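Local coordinates for UPF0135 protein SA1388 (Staphylococcus aureus subsp. aureus, PDB 3LNL) that is of unknown function but, as a member of the NIF3 family, binds a pair of zinc ions within a toroidal homohexamer capped by PII-like domains, at residues 31-36 against 69-74; 64-69 against 99-104; 139-144 against 199-204; 152-157 against 216-221. The protein carries 2 engineered substitutions. One frame throughout, in Å; residues are numbered along the deposited sequence.

Contact 1 of 4, residues 31-36 against 69-74. Engineered in segment 31-36: E36 (natural residue Gly). With ZN (zinc ion), chain F.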
loop_
_atom_site.group_PDB
_atom_site.type_symbol
_atom_site.label_atom_id
_atom_site.label_comp_id
_atom_site.label_asym_id
_atom_site.label_seq_id
_atom_site.Cartn_x
_atom_site.Cartn_y
_atom_site.Cartn_z
ATOM N N LEU B 31 27.300 -0.926 -14.780
ATOM C CA LEU B 31 27.923 -2.208 -15.231
ATOM C C LEU B 31 26.971 -3.331 -14.841
ATOM O O LEU B 31 26.834 -3.619 -13.676
ATOM C CB LEU B 31 29.296 -2.419 -14.578
ATOM C CG LEU B 31 30.040 -3.686 -14.997
ATOM C CD1 LEU B 31 30.301 -3.666 -16.489
ATOM C CD2 LEU B 31 31.342 -3.877 -14.174
ATOM N N LEU B 32 26.285 -3.930 -15.805
ATOM C CA LEU B 32 25.305 -4.976 -15.498
ATOM C C LEU B 32 25.970 -6.343 -15.529
ATOM O O LEU B 32 25.587 -7.251 -14.793
ATOM C CB LEU B 32 24.153 -4.969 -16.507
ATOM C CG LEU B 32 23.288 -3.669 -16.507
ATOM C CD1 LEU B 32 21.928 -3.844 -17.256
ATOM C CD2 LEU B 32 23.085 -3.159 -15.036
ATOM N N ILE B 33 26.904 -6.526 -16.446
ATOM C CA ILE B 33 27.537 -7.801 -16.644
ATOM C C ILE B 33 28.987 -7.506 -16.951
ATOM O O ILE B 33 29.276 -6.872 -17.966
ATOM C CB ILE B 33 26.952 -8.621 -17.822
ATOM C CG1 ILE B 33 25.491 -8.960 -17.617
ATOM C CG2 ILE B 33 27.768 -9.968 -17.963
ATOM C CD1 ILE B 33 24.712 -9.363 -18.849
ATOM N N GLY B 34 29.892 -7.991 -16.101
ATOM C CA GLY B 34 31.304 -7.881 -16.380
ATOM C C GLY B 34 32.208 -7.795 -15.164
ATOM O O GLY B 34 31.852 -8.192 -14.065
ATOM N N ASP B 35 33.398 -7.245 -15.389
ATOM C CA ASP B 35 34.474 -7.215 -14.421
ATOM C C ASP B 35 35.158 -5.845 -14.496
ATOM O O ASP B 35 35.740 -5.491 -15.526
ATOM C CB ASP B 35 35.469 -8.303 -14.790
ATOM C CG ASP B 35 36.563 -8.453 -13.787
ATOM O OD1 ASP B 35 36.788 -7.549 -12.959
ATOM O OD2 ASP B 35 37.134 -9.559 -13.756
ATOM N N GLU B 36 35.074 -5.082 -13.410
ATOM C CA GLU B 36 35.651 -3.717 -13.323
ATOM C C GLU B 36 37.159 -3.685 -13.614
ATOM O O GLU B 36 37.703 -2.672 -14.088
ATOM C CB GLU B 36 35.431 -3.180 -11.894
ATOM C CG GLU B 36 33.931 -3.062 -11.495
ATOM C CD GLU B 36 33.335 -1.697 -11.711
ATOM O OE1 GLU B 36 34.021 -0.757 -12.163
ATOM O OE2 GLU B 36 32.140 -1.532 -11.399
ATOM N N HIS B 69 19.090 0.266 -23.426
ATOM C CA HIS B 69 18.160 -0.538 -22.672
ATOM C C HIS B 69 18.942 -1.563 -21.839
ATOM O O HIS B 69 19.867 -2.201 -22.354
ATOM C CB HIS B 69 17.176 -1.234 -23.570
ATOM C CG HIS B 69 16.200 -0.303 -24.232
ATOM N ND1 HIS B 69 15.637 -0.578 -25.461
ATOM C CD2 HIS B 69 15.706 0.891 -23.850
ATOM C CE1 HIS B 69 14.822 0.408 -25.794
ATOM N NE2 HIS B 69 14.779 1.274 -24.799
ATOM N N PRO B 70 18.554 -1.752 -20.588
ATOM C CA PRO B 70 19.269 -2.689 -19.723
ATOM C C PRO B 70 18.850 -4.122 -20.060
ATOM O O PRO B 70 17.678 -4.480 -20.028
ATOM C CB PRO B 70 18.830 -2.259 -18.304
ATOM C CG PRO B 70 17.555 -1.595 -18.487
ATOM C CD PRO B 70 17.541 -0.996 -19.848
ATOM N N LEU B 71 19.816 -4.970 -20.378
ATOM C CA LEU B 71 19.521 -6.332 -20.758
ATOM C C LEU B 71 18.927 -7.074 -19.557
ATOM O O LEU B 71 18.110 -7.989 -19.728
ATOM C CB LEU B 71 20.796 -7.016 -21.213
ATOM C CG LEU B 71 20.746 -8.467 -21.684
ATOM C CD1 LEU B 71 19.793 -8.613 -22.921
ATOM C CD2 LEU B 71 22.145 -8.995 -21.975
ATOM N N ILE B 72 19.396 -6.718 -18.370
ATOM C CA ILE B 72 18.812 -7.233 -17.119
ATOM C C ILE B 72 18.058 -6.078 -16.530
ATOM O O ILE B 72 18.641 -5.031 -16.261
ATOM C CB ILE B 72 19.856 -7.740 -16.124
ATOM C CG1 ILE B 72 20.641 -8.905 -16.726
ATOM C CG2 ILE B 72 19.158 -8.190 -14.741
ATOM C CD1 ILE B 72 21.911 -9.285 -15.896
ATOM N N PHE B 73 16.753 -6.222 -16.411
ATOM C CA PHE B 73 15.939 -5.146 -15.870
ATOM C C PHE B 73 15.340 -5.593 -14.571
ATOM O O PHE B 73 15.818 -5.202 -13.517
ATOM C CB PHE B 73 14.913 -4.651 -16.878
ATOM C CG PHE B 73 14.095 -3.526 -16.378
ATOM C CD1 PHE B 73 14.699 -2.353 -15.917
ATOM C CD2 PHE B 73 12.706 -3.620 -16.357
ATOM C CE1 PHE B 73 13.950 -1.306 -15.434
ATOM C CE2 PHE B 73 11.914 -2.547 -15.850
ATOM C CZ PHE B 73 12.536 -1.404 -15.385
ATOM N N LYS B 74 14.349 -6.457 -14.603
ATOM C CA LYS B 74 13.942 -7.056 -13.353
ATOM C C LYS B 74 14.887 -8.255 -13.155
ATOM O O LYS B 74 15.346 -8.897 -14.102
ATOM C CB LYS B 74 12.447 -7.388 -13.367
ATOM C CG LYS B 74 11.618 -6.123 -13.632
ATOM C CD LYS B 74 10.356 -5.990 -12.771
ATOM C CE LYS B 74 9.830 -4.529 -12.713
ATOM N NZ LYS B 74 9.266 -4.014 -14.026
HETATM ZN ZN ZN F . 13.371 2.942 -24.357
HETATM O O HOH W 1 12.630 1.536 -22.775
HETATM O O HOH W 2 11.745 4.219 -23.533
HETATM O O HOH W 3 14.407 4.011 -22.787
#
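L32 and I33 face the loop residues P70, L71 and I72 through apolar contacts, and L32 does most of its touching with a single methyl. Its CG lies beside the backbone N (chi1 -64°), which sends CD1 into the bend of the loop, where it meets P70 CB at 3.6 Å. The same L32 CD1 approaches the I72 carbonyl O, also at 3.6 Å. That oxygen accepts a hydrogen bond from the side-chain amide of N28, so the loop carbonyl has a polar partner although a methyl rests against it. The I33 branch carrying CD1 continues the apolar surface: I33 CG1 lies 4.0 Å from I72 CD1, the two side chains crossing at about a right angle, and I33 CD1 reaches L71 CD2 at 4.1 Å.

Strand 30-32 is, within this chain, one of the two outermost strands of the mixed five-stranded sheet of the NIF3 fold. L32 and I33 both face L98 of strand 97-100 in a classic beta bulge, and the chain changes direction at I33. From there I33 and G34 form a parallel ladder with a strand of a neighbouring subunit, extending the sheet into that subunit.

Of the two segments, 69-74 alone supplies a zinc ligand, H69. The CB of H69 is directed away from segment 31-36, and its ring binds zinc through NE2 at 2.2 Å. H330 and E333 of the same chain and three waters also bind this ion. The other ring nitrogen, H69 ND1, is hydrogen-bonded to D48 OD1, which probably helps fix the ring's rotation.

Contact 2 of 4, residues 64-69 against 99-104. With ZN (zinc ion), chain G; ZN (zinc ion), chain F.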
loop_
_atom_site.group_PDB
_atom_site.type_symbol
_atom_site.label_atom_id
_atom_site.label_comp_id
_atom_site.label_asym_id
_atom_site.label_seq_id
_atom_site.Cartn_x
_atom_site.Cartn_y
_atom_site.Cartn_z
ATOM N N THR B 64 33.550 -4.638 -24.766
ATOM C CA THR B 64 32.647 -3.770 -24.015
ATOM C C THR B 64 31.507 -3.307 -24.899
ATOM O O THR B 64 31.745 -2.785 -26.025
ATOM C CB THR B 64 33.404 -2.550 -23.446
ATOM O OG1 THR B 64 34.509 -3.024 -22.677
ATOM C CG2 THR B 64 32.498 -1.630 -22.559
ATOM N N ILE B 65 30.278 -3.500 -24.389
ATOM C CA ILE B 65 29.076 -3.042 -25.042
ATOM C C ILE B 65 28.434 -2.069 -24.093
ATOM O O ILE B 65 28.277 -2.381 -22.908
ATOM C CB ILE B 65 28.098 -4.192 -25.421
ATOM C CG1 ILE B 65 28.813 -5.144 -26.395
ATOM C CG2 ILE B 65 26.719 -3.664 -26.025
ATOM C CD1 ILE B 65 28.094 -6.479 -26.671
ATOM N N ILE B 66 28.088 -0.885 -24.614
ATOM C CA ILE B 66 27.231 0.041 -23.901
ATOM C C ILE B 66 25.853 0.121 -24.611
ATOM O O ILE B 66 25.752 0.590 -25.753
ATOM C CB ILE B 66 27.813 1.460 -23.852
ATOM C CG1 ILE B 66 29.190 1.484 -23.201
ATOM C CG2 ILE B 66 26.815 2.382 -23.007
ATOM C CD1 ILE B 66 29.893 2.855 -23.252
ATOM N N SER B 67 24.804 -0.331 -23.932
ATOM C CA SER B 67 23.471 -0.287 -24.482
ATOM C C SER B 67 22.671 0.790 -23.768
ATOM O O SER B 67 23.045 1.225 -22.676
ATOM C CB SER B 67 22.767 -1.661 -24.355
ATOM O OG SER B 67 22.422 -1.947 -22.987
ATOM N N HIS B 68 21.594 1.240 -24.412
ATOM C CA HIS B 68 20.643 2.107 -23.764
ATOM C C HIS B 68 19.732 1.272 -22.857
ATOM O O HIS B 68 19.665 1.495 -21.650
ATOM C CB HIS B 68 19.813 2.876 -24.782
ATOM C CG HIS B 68 18.853 3.841 -24.176
ATOM N ND1 HIS B 68 19.193 4.682 -23.142
ATOM C CD2 HIS B 68 17.557 4.101 -24.456
ATOM C CE1 HIS B 68 18.164 5.460 -22.858
ATOM N NE2 HIS B 68 17.117 5.050 -23.556
ATOM N N HIS B 69 19.090 0.266 -23.426
ATOM C CA HIS B 69 18.160 -0.538 -22.672
ATOM C C HIS B 69 18.942 -1.563 -21.839
ATOM O O HIS B 69 19.867 -2.201 -22.354
ATOM C CB HIS B 69 17.176 -1.234 -23.570
ATOM C CG HIS B 69 16.200 -0.303 -24.232
ATOM N ND1 HIS B 69 15.637 -0.578 -25.461
ATOM C CD2 HIS B 69 15.706 0.891 -23.850
ATOM C CE1 HIS B 69 14.822 0.408 -25.794
ATOM N NE2 HIS B 69 14.779 1.274 -24.799
ATOM N N ILE B 99 27.475 -2.512 -20.185
ATOM C CA ILE B 99 27.063 -1.368 -19.368
ATOM C C ILE B 99 25.765 -0.796 -19.950
ATOM O O ILE B 99 25.627 -0.691 -21.164
ATOM C CB ILE B 99 28.166 -0.251 -19.440
ATOM C CG1 ILE B 99 29.481 -0.769 -18.810
ATOM C CG2 ILE B 99 27.656 1.114 -18.857
ATOM C CD1 ILE B 99 30.787 0.078 -19.255
ATOM N N ALA B 100 24.816 -0.461 -19.083
ATOM C CA ALA B 100 23.588 0.137 -19.498
ATOM C C ALA B 100 23.595 1.610 -19.089
ATOM O O ALA B 100 23.764 1.959 -17.898
ATOM C CB ALA B 100 22.355 -0.548 -18.827
ATOM N N MET B 101 23.397 2.464 -20.075
ATOM C CA MET B 101 23.184 3.895 -19.845
ATOM C C MET B 101 21.764 4.160 -20.274
ATOM O O MET B 101 21.507 4.523 -21.456
ATOM C CB MET B 101 24.221 4.712 -20.648
ATOM C CG MET B 101 25.679 4.546 -20.105
ATOM S SD MET B 101 26.790 5.505 -21.140
ATOM C CE MET B 101 26.547 7.157 -20.421
ATOM N N HIS B 102 20.833 3.960 -19.316
ATOM C CA HIS B 102 19.429 3.963 -19.638
ATOM C C HIS B 102 18.786 5.310 -19.342
ATOM O O HIS B 102 19.095 6.274 -20.046
ATOM C CB HIS B 102 18.688 2.804 -18.998
ATOM C CG HIS B 102 17.318 2.617 -19.548
ATOM N ND1 HIS B 102 16.253 2.185 -18.778
ATOM C CD2 HIS B 102 16.825 2.860 -20.788
ATOM C CE1 HIS B 102 15.163 2.143 -19.540
ATOM N NE2 HIS B 102 15.478 2.561 -20.757
ATOM N N THR B 103 17.970 5.434 -18.287
ATOM C CA THR B 103 17.261 6.691 -18.107
ATOM C C THR B 103 18.223 7.860 -17.784
ATOM O O THR B 103 17.877 8.973 -18.085
ATOM C CB THR B 103 16.089 6.621 -17.115
ATOM O OG1 THR B 103 16.555 6.218 -15.827
ATOM C CG2 THR B 103 14.972 5.655 -17.628
ATOM N N ASN B 104 19.426 7.625 -17.230
ATOM C CA ASN B 104 20.445 8.701 -17.203
ATOM C C ASN B 104 20.735 9.334 -18.568
ATOM O O ASN B 104 20.922 10.548 -18.684
ATOM C CB ASN B 104 21.751 8.332 -16.430
ATOM C CG ASN B 104 22.396 7.054 -16.918
ATOM O OD1 ASN B 104 21.704 6.075 -17.276
ATOM N ND2 ASN B 104 23.745 7.058 -16.974
HETATM ZN ZN ZN G . 15.068 5.889 -23.419
HETATM ZN ZN ZN F . 13.371 2.942 -24.357
HETATM O O HOH W 3 14.407 4.011 -22.787
HETATM O O HOH W 1 12.630 1.536 -22.775
HETATM O O HOH W 2 11.745 4.219 -23.533
HETATM O O HOH W 4 12.909 6.176 -23.170
#
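H68 and H102 meet at the dinuclear zinc centre, where strands 64-67 and 97-100, neighbouring parallel strands of a beta-alpha-beta crossover in the NIF3 fold, run out into loops. The ladder pairs I66 with I99 and S67 with A100, and is held by I99 N to I65 O, S67 N to I99 O and M101 N to S67 O. Beyond it, a side chain takes over. H68 ND1 donates to M101 O (2.9 Å, 165°), using a lone pair of M101 O in the carbonyl plane, with that oxygen near the plane of the H68 ring. That bond probably helps to orient the ring whose NE2 binds zinc at 2.2 Å, an ion also held by D106 and E333. The H102 ring sets its edge on a face of H68 in a T-shaped pair, planes at 65°, with H102 CD2 3.5 Å from H68 NE2. H102 ND1 is hydrogen-bonded to D27 OD1. S67 OG, in the crowded position between backbone N and carbonyl carbon (chi1 71°), bonds H69 O at 2.6 Å. I66 CG2 touches M101 SD at 3.6 Å. A water 2.1 Å from the H68-bound zinc and 2.2 Å from the H69-bound zinc bridges the two ions and lies 2.7 Å from H102 NE2.

Contact 3 of 4, residues 139-144 against 199-204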
loop_
_atom_site.group_PDB
_atom_site.type_symbol
_atom_site.label_atom_id
_atom_site.label_comp_id
_atom_site.label_asym_id
_atom_site.label_seq_id
_atom_site.Cartn_x
_atom_site.Cartn_y
_atom_site.Cartn_z
ATOM N N GLN B 139 25.388 28.052 7.145
ATOM C CA GLN B 139 25.539 29.331 7.829
ATOM C C GLN B 139 26.249 29.102 9.160
ATOM O O GLN B 139 25.763 28.360 10.006
ATOM C CB GLN B 139 24.167 29.993 8.082
ATOM C CG GLN B 139 23.491 30.445 6.774
ATOM C CD GLN B 139 22.127 31.124 6.971
ATOM O OE1 GLN B 139 21.746 31.981 6.164
ATOM N NE2 GLN B 139 21.394 30.737 8.016
ATOM N N THR B 140 27.403 29.731 9.326
ATOM C CA THR B 140 28.073 29.781 10.623
ATOM C C THR B 140 28.270 31.241 11.071
ATOM O O THR B 140 28.276 32.170 10.257
ATOM C CB THR B 140 29.442 29.035 10.637
ATOM O OG1 THR B 140 29.374 27.841 9.842
ATOM C CG2 THR B 140 29.802 28.644 12.045
ATOM N N TYR B 141 28.406 31.409 12.385
ATOM C CA TYR B 141 28.604 32.702 13.016
ATOM C C TYR B 141 29.955 32.680 13.727
ATOM O O TYR B 141 30.252 31.740 14.473
ATOM C CB TYR B 141 27.451 32.956 13.984
ATOM C CG TYR B 141 26.111 32.909 13.283
ATOM C CD1 TYR B 141 25.479 31.694 13.032
ATOM C CD2 TYR B 141 25.491 34.082 12.836
ATOM C CE1 TYR B 141 24.253 31.647 12.370
ATOM C CE2 TYR B 141 24.267 34.043 12.178
ATOM C CZ TYR B 141 23.657 32.820 11.946
ATOM O OH TYR B 141 22.449 32.776 11.295
ATOM N N ILE B 142 30.772 33.707 13.478
ATOM C CA ILE B 142 32.191 33.708 13.885
ATOM C C ILE B 142 32.775 35.142 14.080
ATOM O O ILE B 142 32.494 36.038 13.287
ATOM C CB ILE B 142 33.031 32.886 12.844
ATOM C CG1 ILE B 142 34.368 32.442 13.442
ATOM C CG2 ILE B 142 33.222 33.672 11.540
ATOM C CD1 ILE B 142 35.123 31.455 12.584
ATOM N N PRO B 143 33.584 35.363 15.141
ATOM C CA PRO B 143 34.183 36.696 15.326
ATOM C C PRO B 143 35.101 37.126 14.170
ATOM O O PRO B 143 35.743 36.278 13.547
ATOM C CB PRO B 143 34.966 36.544 16.628
ATOM C CG PRO B 143 34.290 35.439 17.339
ATOM C CD PRO B 143 33.883 34.483 16.286
ATOM N N LYS B 144 35.143 38.429 13.892
ATOM C CA LYS B 144 35.818 38.961 12.696
ATOM C C LYS B 144 37.289 38.541 12.560
ATOM O O LYS B 144 37.747 38.204 11.470
ATOM C CB LYS B 144 35.719 40.494 12.654
ATOM C CG LYS B 144 36.279 41.146 11.374
ATOM C CD LYS B 144 35.342 40.986 10.185
ATOM C CE LYS B 144 36.094 41.005 8.853
ATOM N NZ LYS B 144 36.821 39.715 8.582
ATOM N N GLU B 199 29.619 39.589 15.556
ATOM C CA GLU B 199 29.942 38.384 14.796
ATOM C C GLU B 199 29.855 38.587 13.290
ATOM O O GLU B 199 29.192 39.505 12.798
ATOM C CB GLU B 199 29.029 37.233 15.212
ATOM C CG GLU B 199 28.802 37.154 16.704
ATOM C CD GLU B 199 28.324 35.799 17.149
ATOM O OE1 GLU B 199 27.250 35.351 16.687
ATOM O OE2 GLU B 199 29.030 35.178 17.966
ATOM N N VAL B 200 30.546 37.708 12.571
ATOM C CA VAL B 200 30.424 37.600 11.132
ATOM C C VAL B 200 29.673 36.301 10.816
ATOM O O VAL B 200 30.103 35.198 11.192
ATOM C CB VAL B 200 31.796 37.625 10.417
ATOM C CG1 VAL B 200 31.616 37.423 8.932
ATOM C CG2 VAL B 200 32.509 38.947 10.677
ATOM N N LYS B 201 28.534 36.463 10.144
ATOM C CA LYS B 201 27.770 35.352 9.609
ATOM C C LYS B 201 28.325 35.030 8.221
ATOM O O LYS B 201 28.140 35.789 7.258
ATOM C CB LYS B 201 26.285 35.717 9.540
ATOM C CG LYS B 201 25.378 34.629 8.979
ATOM C CD LYS B 201 23.950 35.150 8.715
ATOM C CE LYS B 201 23.138 34.094 8.002
ATOM N NZ LYS B 201 22.134 34.642 7.045
ATOM N N ILE B 202 29.030 33.910 8.132
ATOM C CA ILE B 202 29.591 33.452 6.866
ATOM C C ILE B 202 28.652 32.389 6.264
ATOM O O ILE B 202 28.126 31.544 6.981
ATOM C CB ILE B 202 30.994 32.848 7.048
ATOM C CG1 ILE B 202 31.820 33.662 8.061
ATOM C CG2 ILE B 202 31.730 32.787 5.703
ATOM C CD1 ILE B 202 33.301 33.215 8.195
ATOM N N GLU B 203 28.439 32.460 4.955
ATOM C CA GLU B 203 27.576 31.514 4.233
ATOM C C GLU B 203 28.310 30.867 3.043
ATOM O O GLU B 203 29.186 31.467 2.418
ATOM C CB GLU B 203 26.316 32.205 3.705
ATOM C CG GLU B 203 25.630 33.171 4.695
ATOM C CD GLU B 203 24.412 33.886 4.095
ATOM O OE1 GLU B 203 23.757 34.669 4.822
ATOM O OE2 GLU B 203 24.104 33.673 2.901
ATOM N N PHE B 204 27.931 29.640 2.739
ATOM C CA PHE B 204 28.411 28.969 1.541
ATOM C C PHE B 204 27.508 27.779 1.206
ATOM O O PHE B 204 26.630 27.387 1.999
ATOM C CB PHE B 204 29.876 28.537 1.696
ATOM C CG PHE B 204 30.123 27.612 2.850
ATOM C CD1 PHE B 204 30.216 26.233 2.651
ATOM C CD2 PHE B 204 30.285 28.115 4.137
ATOM C CE1 PHE B 204 30.454 25.372 3.710
ATOM C CE2 PHE B 204 30.534 27.260 5.196
ATOM C CZ PHE B 204 30.617 25.877 4.979
#
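K201 NZ sits between Q139 OE1 and E203 OE1. It donates to the amide oxygen of Q139 at 2.8 Å, from well above the amide plane (64° out of it), and forms a salt bridge with E203 OE1, also at 2.8 Å. Two partners thus grip the buried ammonium group, and the charge is probably balanced largely by E203. The backbones run antiparallel, and the hydrogen-bonded pairs T140-I202 and I142-V200 supply four N-H to O bonds, the shortest from V200 N to I142 O at 2.7 Å.

On the face of Q139, Y141, K201 and E203, the K201 chain, extended as far as CE, lies alongside the Y141 ring, pointing the same way, with K201 CG 3.4 Å from Y141 CE2. Beyond this pair, Y141 OH bonds K137 and E203 of a neighbouring subunit. The opposite face, with T140, I142, V200 and I202, is mainly apolar. I142 CG1 stands anti to the backbone N (chi1 -160°), leaving CG2 to press against I202 CD1 at 3.4 Å, tighter than usual for two carbons. K144 CD packs on V200 CG2 at 3.5 Å. V147 and F150 of helix 147-156 cover this side. Antiparallel strands with helices laid over one face are typical of the PII-like fold, whose trimers cap the two entries to the central cavity of the hexamer.

Contact 4 of 4, residues 152-157 against 216-221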
loop_
_atom_site.group_PDB
_atom_site.type_symbol
_atom_site.label_atom_id
_atom_site.label_comp_id
_atom_site.label_asym_id
_atom_site.label_seq_id
_atom_site.Cartn_x
_atom_site.Cartn_y
_atom_site.Cartn_z
ATOM N N ASP B 152 40.063 29.620 5.449
ATOM C CA ASP B 152 41.200 28.907 4.836
ATOM C C ASP B 152 41.208 27.409 5.138
ATOM O O ASP B 152 41.532 26.602 4.271
ATOM C CB ASP B 152 42.540 29.485 5.329
ATOM C CG ASP B 152 42.785 30.920 4.868
ATOM O OD1 ASP B 152 42.294 31.333 3.791
ATOM O OD2 ASP B 152 43.494 31.641 5.595
ATOM N N LYS B 153 40.889 27.050 6.380
ATOM C CA LYS B 153 40.859 25.647 6.796
ATOM C C LYS B 153 39.692 24.895 6.159
ATOM O O LYS B 153 39.844 23.761 5.704
ATOM C CB LYS B 153 40.793 25.531 8.319
ATOM C CG LYS B 153 42.149 25.496 8.982
ATOM C CD LYS B 153 42.869 24.171 8.697
ATOM C CE LYS B 153 44.039 23.918 9.646
ATOM N NZ LYS B 153 45.235 24.736 9.320
ATOM N N LEU B 154 38.526 25.528 6.124
ATOM C CA LEU B 154 37.376 24.927 5.441
ATOM C C LEU B 154 37.705 24.767 3.951
ATOM O O LEU B 154 37.338 23.755 3.340
ATOM C CB LEU B 154 36.100 25.750 5.647
ATOM C CG LEU B 154 35.546 25.789 7.079
ATOM C CD1 LEU B 154 34.340 26.702 7.129
ATOM C CD2 LEU B 154 35.177 24.396 7.583
ATOM N N SER B 155 38.431 25.742 3.395
ATOM C CA SER B 155 38.762 25.755 1.966
ATOM C C SER B 155 39.925 24.814 1.634
ATOM O O SER B 155 39.940 24.163 0.589
ATOM C CB SER B 155 39.095 27.174 1.518
ATOM O OG SER B 155 38.910 27.290 0.124
ATOM N N GLU B 156 40.905 24.771 2.529
ATOM C CA GLU B 156 41.955 23.759 2.491
ATOM C C GLU B 156 41.368 22.352 2.445
ATOM O O GLU B 156 41.923 21.459 1.813
ATOM C CB GLU B 156 42.850 23.879 3.715
ATOM C CG GLU B 156 43.969 24.896 3.570
ATOM C CD GLU B 156 44.871 24.900 4.770
ATOM O OE1 GLU B 156 44.556 24.188 5.745
ATOM O OE2 GLU B 156 45.899 25.600 4.746
ATOM N N ASN B 157 40.236 22.157 3.117
ATOM C CA ASN B 157 39.595 20.845 3.156
ATOM C C ASN B 157 38.486 20.681 2.117
ATOM O O ASN B 157 37.695 19.741 2.190
ATOM C CB ASN B 157 39.135 20.537 4.581
ATOM C CG ASN B 157 40.301 20.235 5.498
ATOM O OD1 ASN B 157 40.997 19.241 5.308
ATOM N ND2 ASN B 157 40.537 21.099 6.479
ATOM N N GLN B 216 31.551 17.970 10.543
ATOM C CA GLN B 216 32.850 17.548 11.078
ATOM C C GLN B 216 33.838 18.721 11.006
ATOM O O GLN B 216 34.362 19.177 12.033
ATOM C CB GLN B 216 33.388 16.325 10.317
ATOM N N LEU B 217 34.052 19.228 9.793
ATOM C CA LEU B 217 35.007 20.320 9.584
ATOM C C LEU B 217 34.662 21.583 10.381
ATOM O O LEU B 217 35.554 22.224 10.944
ATOM C CB LEU B 217 35.136 20.651 8.098
ATOM C CG LEU B 217 35.766 19.573 7.220
ATOM C CD1 LEU B 217 35.694 20.036 5.784
ATOM C CD2 LEU B 217 37.232 19.255 7.633
ATOM N N ILE B 218 33.379 21.938 10.439
ATOM C CA ILE B 218 32.972 23.164 11.148
ATOM C C ILE B 218 33.285 23.036 12.643
ATOM O O ILE B 218 33.988 23.874 13.203
ATOM C CB ILE B 218 31.483 23.507 10.954
ATOM C CG1 ILE B 218 31.221 24.068 9.554
ATOM C CG2 ILE B 218 31.025 24.551 11.967
ATOM C CD1 ILE B 218 29.742 24.254 9.266
ATOM N N LYS B 219 32.769 21.976 13.265
ATOM C CA LYS B 219 33.047 21.681 14.687
ATOM C C LYS B 219 34.543 21.672 14.994
ATOM O O LYS B 219 34.969 22.199 16.019
ATOM C CB LYS B 219 32.419 20.344 15.110
ATOM C CG LYS B 219 30.942 20.446 15.401
ATOM C CD LYS B 219 30.392 19.134 15.917
ATOM C CE LYS B 219 28.879 19.135 15.899
ATOM N NZ LYS B 219 28.323 18.151 16.857
ATOM N N GLN B 220 35.320 21.086 14.087
ATOM C CA GLN B 220 36.769 20.978 14.247
ATOM C C GLN B 220 37.496 22.328 14.246
ATOM O O GLN B 220 38.314 22.599 15.134
ATOM C CB GLN B 220 37.355 20.097 13.144
ATOM C CG GLN B 220 38.855 19.886 13.264
ATOM C CD GLN B 220 39.406 18.941 12.220
ATOM O OE1 GLN B 220 38.714 18.552 11.278
ATOM N NE2 GLN B 220 40.667 18.567 12.381
ATOM N N TYR B 221 37.217 23.165 13.248
ATOM C CA TYR B 221 37.998 24.390 13.073
ATOM C C TYR B 221 37.320 25.653 13.583
ATOM O O TYR B 221 37.857 26.739 13.395
ATOM C CB TYR B 221 38.418 24.573 11.610
ATOM C CG TYR B 221 39.226 23.423 11.060
ATOM C CD1 TYR B 221 40.515 23.164 11.511
ATOM C CD2 TYR B 221 38.700 22.597 10.077
ATOM C CE1 TYR B 221 41.256 22.101 10.992
ATOM C CE2 TYR B 221 39.424 21.538 9.550
ATOM C CZ TYR B 221 40.700 21.289 10.007
ATOM O OH TYR B 221 41.401 20.225 9.469
#
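K153 lies over one face of the Y221 ring, its aliphatic chain crossing the tyrosine at about a right angle. The CH-pi contact is made by K153 CD, 3.9 Å from the ring centroid and 27° off the normal. Q220 CG covers the opposite face, so the ring is sandwiched between two aliphatic groups. Near the phenol end, N157 ND2 gives Y221 OH a weak hydrogen bond (3.2 Å, 131°), the amide plane nearly parallel to the ring. Next to these, the L154 and L217 side chains pass one another running oppositely, with L154 CD2 3.8 Å from L217 CB. N157 CB in turn rests on L217 CD1 at 3.7 Å.

The contact joins the two helices of the PII-like domain, 147-156 and 211-221, which lie side by side on one face of its sheet. Their short segments run 145° apart in direction, the segment axes coming within 10.2 Å at their closest. I218 turns away from helix 147-156 and packs down on V138, T140 and F229 of the strands.

N157, just past the end of its helix, is positioned by K153 O, which accepts both N157 ND2 (2.9 Å) and N157 N (3.1 Å) from opposite faces of the carbonyl plane. Further out, R213 of the second helix bonds N157 O, and L159 packs against both L154 and L217.

How the contacts relate
Contacts 1 and 2 adjoin in the NIF3 part of the chain, their centres 8 Å apart. They share H69, and P70 packs on H102 while L32 meets A100 between neighbouring strands 30-32 and 97-100. Both are buried, but contact 1 is apolar packing beside a subunit interface, whereas contact 2 combines a parallel ladder with metal-binding histidines. Contacts 3 and 4 lie in the PII-like domain, 39 to 48 Å from the first two, centre to centre. Strand 125-142 leads to helix 147-156, and strand 197-207 to helix 211-221. T140 and I218 join sheet to helices. Contact 3 is mostly buried and held by backbone hydrogen bonds between antiparallel strands; contact 4 is only partly buried and lacks such bonds.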